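Phosphodiesterase (Salpingoeca rosetta, PDB 7D7P) belongs to the 3',5'-cyclic nucleotide phosphodiesterase family of the HD superfamily, an all-helical metalloprotein modelled here with zinc and magnesium ions. Local coordinates at residues K280-Q285 against P298-N303. Residues are numbered along the deposited sequence; the frame is centred on the assembly and turned at random.
Sequences KEFNNQ and PFMRGN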
loop_
_atom_site.group_PDB
_atom_site.type_symbol
_atom_site.label_atom_id
_atom_site.label_comp_id
_atom_site.label_asym_id
_atom_site.label_seq_id
_atom_site.Cartn_x
_atom_site.Cartn_y
_atom_site.Cartn_z
ATOM N N LYS A 280 1.076 1.254 -24.162
ATOM C CA LYS A 280 0.775 1.459 -25.576
ATOM C C LYS A 280 -0.263 0.460 -26.071
ATOM O O LYS A 280 -1.143 0.812 -26.867
ATOM C CB LYS A 280 2.057 1.360 -26.406
ATOM C CG LYS A 280 1.906 1.863 -27.831
ATOM C CD LYS A 280 3.194 1.693 -28.617
ATOM C CE LYS A 280 3.591 2.984 -29.316
ATOM N NZ LYS A 280 4.659 2.755 -30.329
ATOM N N GLU A 281 -0.177 -0.793 -25.614
ATOM C CA GLU A 281 -1.204 -1.771 -25.955
ATOM C C GLU A 281 -2.550 -1.386 -25.353
ATOM O O GLU A 281 -3.589 -1.497 -26.017
ATOM C CB GLU A 281 -0.785 -3.162 -25.485
ATOM C CG GLU A 281 0.439 -3.707 -26.193
ATOM C CD GLU A 281 0.673 -5.176 -25.911
ATOM O OE1 GLU A 281 -0.143 -5.786 -25.185
ATOM O OE2 GLU A 281 1.675 -5.720 -26.421
ATOM N N PHE A 282 -2.550 -0.932 -24.098
ATOM C CA PHE A 282 -3.792 -0.488 -23.473
ATOM C C PHE A 282 -4.429 0.648 -24.265
ATOM O O PHE A 282 -5.645 0.651 -24.490
ATOM C CB PHE A 282 -3.532 -0.049 -22.029
ATOM C CG PHE A 282 -3.242 -1.185 -21.081
ATOM C CD1 PHE A 282 -3.325 -2.503 -21.499
ATOM C CD2 PHE A 282 -2.891 -0.928 -19.766
ATOM C CE1 PHE A 282 -3.057 -3.541 -20.627
ATOM C CE2 PHE A 282 -2.625 -1.963 -18.888
ATOM C CZ PHE A 282 -2.708 -3.271 -19.320
ATOM N N ASN A 283 -3.621 1.618 -24.707
ATOM C CA ASN A 283 -4.158 2.752 -25.453
ATOM C C ASN A 283 -4.706 2.319 -26.805
ATOM O O ASN A 283 -5.742 2.829 -27.252
ATOM C CB ASN A 283 -3.080 3.824 -25.632
ATOM C CG ASN A 283 -2.590 4.385 -24.311
ATOM O OD1 ASN A 283 -3.278 4.301 -23.292
ATOM N ND2 ASN A 283 -1.396 4.966 -24.323
ATOM N N ASN A 284 -4.026 1.385 -27.476
ATOM C CA ASN A 284 -4.525 0.880 -28.751
ATOM C C ASN A 284 -5.844 0.135 -28.587
ATOM O O ASN A 284 -6.703 0.198 -29.473
ATOM C CB ASN A 284 -3.482 -0.028 -29.403
ATOM C CG ASN A 284 -2.304 0.746 -29.965
ATOM O OD1 ASN A 284 -2.414 1.935 -30.264
ATOM N ND2 ASN A 284 -1.168 0.073 -30.110
ATOM N N GLN A 285 -6.025 -0.573 -27.468
ATOM C CA GLN A 285 -7.267 -1.311 -27.261
ATOM C C GLN A 285 -8.440 -0.363 -27.040
ATOM O O GLN A 285 -9.517 -0.550 -27.617
ATOM C CB GLN A 285 -7.129 -2.274 -26.079
ATOM C CG GLN A 285 -8.430 -2.991 -25.751
ATOM C CD GLN A 285 -8.289 -4.012 -24.640
ATOM O OE1 GLN A 285 -7.292 -4.732 -24.559
ATOM N NE2 GLN A 285 -9.297 -4.083 -23.778
ATOM N N PRO A 298 -11.287 2.548 -17.376
ATOM C CA PRO A 298 -10.682 3.886 -17.338
ATOM C C PRO A 298 -9.174 3.869 -17.152
ATOM O O PRO A 298 -8.507 4.822 -17.573
ATOM C CB PRO A 298 -11.385 4.551 -16.148
ATOM C CG PRO A 298 -11.753 3.410 -15.260
ATOM C CD PRO A 298 -12.094 2.267 -16.177
ATOM N N PHE A 299 -8.613 2.821 -16.537
ATOM C CA PHE A 299 -7.168 2.764 -16.331
ATOM C C PHE A 299 -6.405 2.653 -17.646
ATOM O O PHE A 299 -5.251 3.088 -17.729
ATOM C CB PHE A 299 -6.807 1.590 -15.419
ATOM N N MET A 300 -7.021 2.074 -18.677
ATOM C CA MET A 300 -6.358 1.896 -19.963
ATOM C C MET A 300 -6.306 3.171 -20.795
ATOM O O MET A 300 -5.658 3.175 -21.846
ATOM C CB MET A 300 -7.054 0.796 -20.769
ATOM C CG MET A 300 -6.804 -0.612 -20.255
ATOM S SD MET A 300 -7.284 -1.856 -21.467
ATOM C CE MET A 300 -6.834 -3.363 -20.607
ATOM N N ARG A 301 -6.960 4.246 -20.356
ATOM C CA ARG A 301 -7.011 5.462 -21.159
ATOM C C ARG A 301 -5.760 6.317 -21.001
ATOM O O ARG A 301 -5.384 7.031 -21.937
ATOM C CB ARG A 301 -8.254 6.279 -20.795
ATOM C CG ARG A 301 -9.567 5.547 -21.032
ATOM C CD ARG A 301 -10.760 6.431 -20.701
ATOM N NE ARG A 301 -12.033 5.746 -20.918
ATOM C CZ ARG A 301 -12.667 5.705 -22.085
ATOM N NH1 ARG A 301 -12.148 6.306 -23.147
ATOM N NH2 ARG A 301 -13.821 5.061 -22.195
ATOM N N GLY A 302 -5.111 6.264 -19.838
ATOM C CA GLY A 302 -3.922 7.058 -19.590
ATOM C C GLY A 302 -2.803 6.800 -20.579
ATOM O O GLY A 302 -2.423 5.647 -20.808
ATOM N N ASN A 303 -2.263 7.868 -21.172
ATOM C CA ASN A 303 -1.282 7.740 -22.241
ATOM C C ASN A 303 -0.028 8.579 -22.017
ATOM O O ASN A 303 0.748 8.768 -22.961
ATOM C CB ASN A 303 -1.916 8.111 -23.587
ATOM C CG ASN A 303 -2.367 9.559 -23.641
ATOM O OD1 ASN A 303 -2.492 10.222 -22.612
ATOM N ND2 ASN A 303 -2.625 10.054 -24.848
#
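The side-chain amide of Gln285 is gripped from both ends by its own chain, NE2 hydrogen-bonded to OE2 of Glu289 and OE1 accepting a hydrogen bond from N of Thr154, and across the contact it meets the thioether of Met300, with NE2 3.8 Å from SD. Met300 is the centre of the contact. Its chain runs extended beyond CG (chi3 178°), crossing the Phe282 side chain at about a right angle, and this carries CE over one face of the ring. There CE lies 4.0 Å from the centroid of the Phe282 ring, 26° off the normal. The methyl sits offset toward the rim, near CD1 and CE1, in a CH-pi contact; SD lies more obliquely, completing a Met-aromatic pair. Closer to the backbone, Met300 CG packs 3.7 Å from Phe282 CG. One helical position on, the amide of Asn283 lies by the backbone of Met300 and Gly302 and against CB of Asn303. Within 298-303, a short 3-10 turn is closed by the hydrogen bond from Arg301 N to Pro298 O. At the protein surface, the loop after helix 268-291 thus returns to pack against that helix, where Met300 also touches Val286, before helix 305-330 begins.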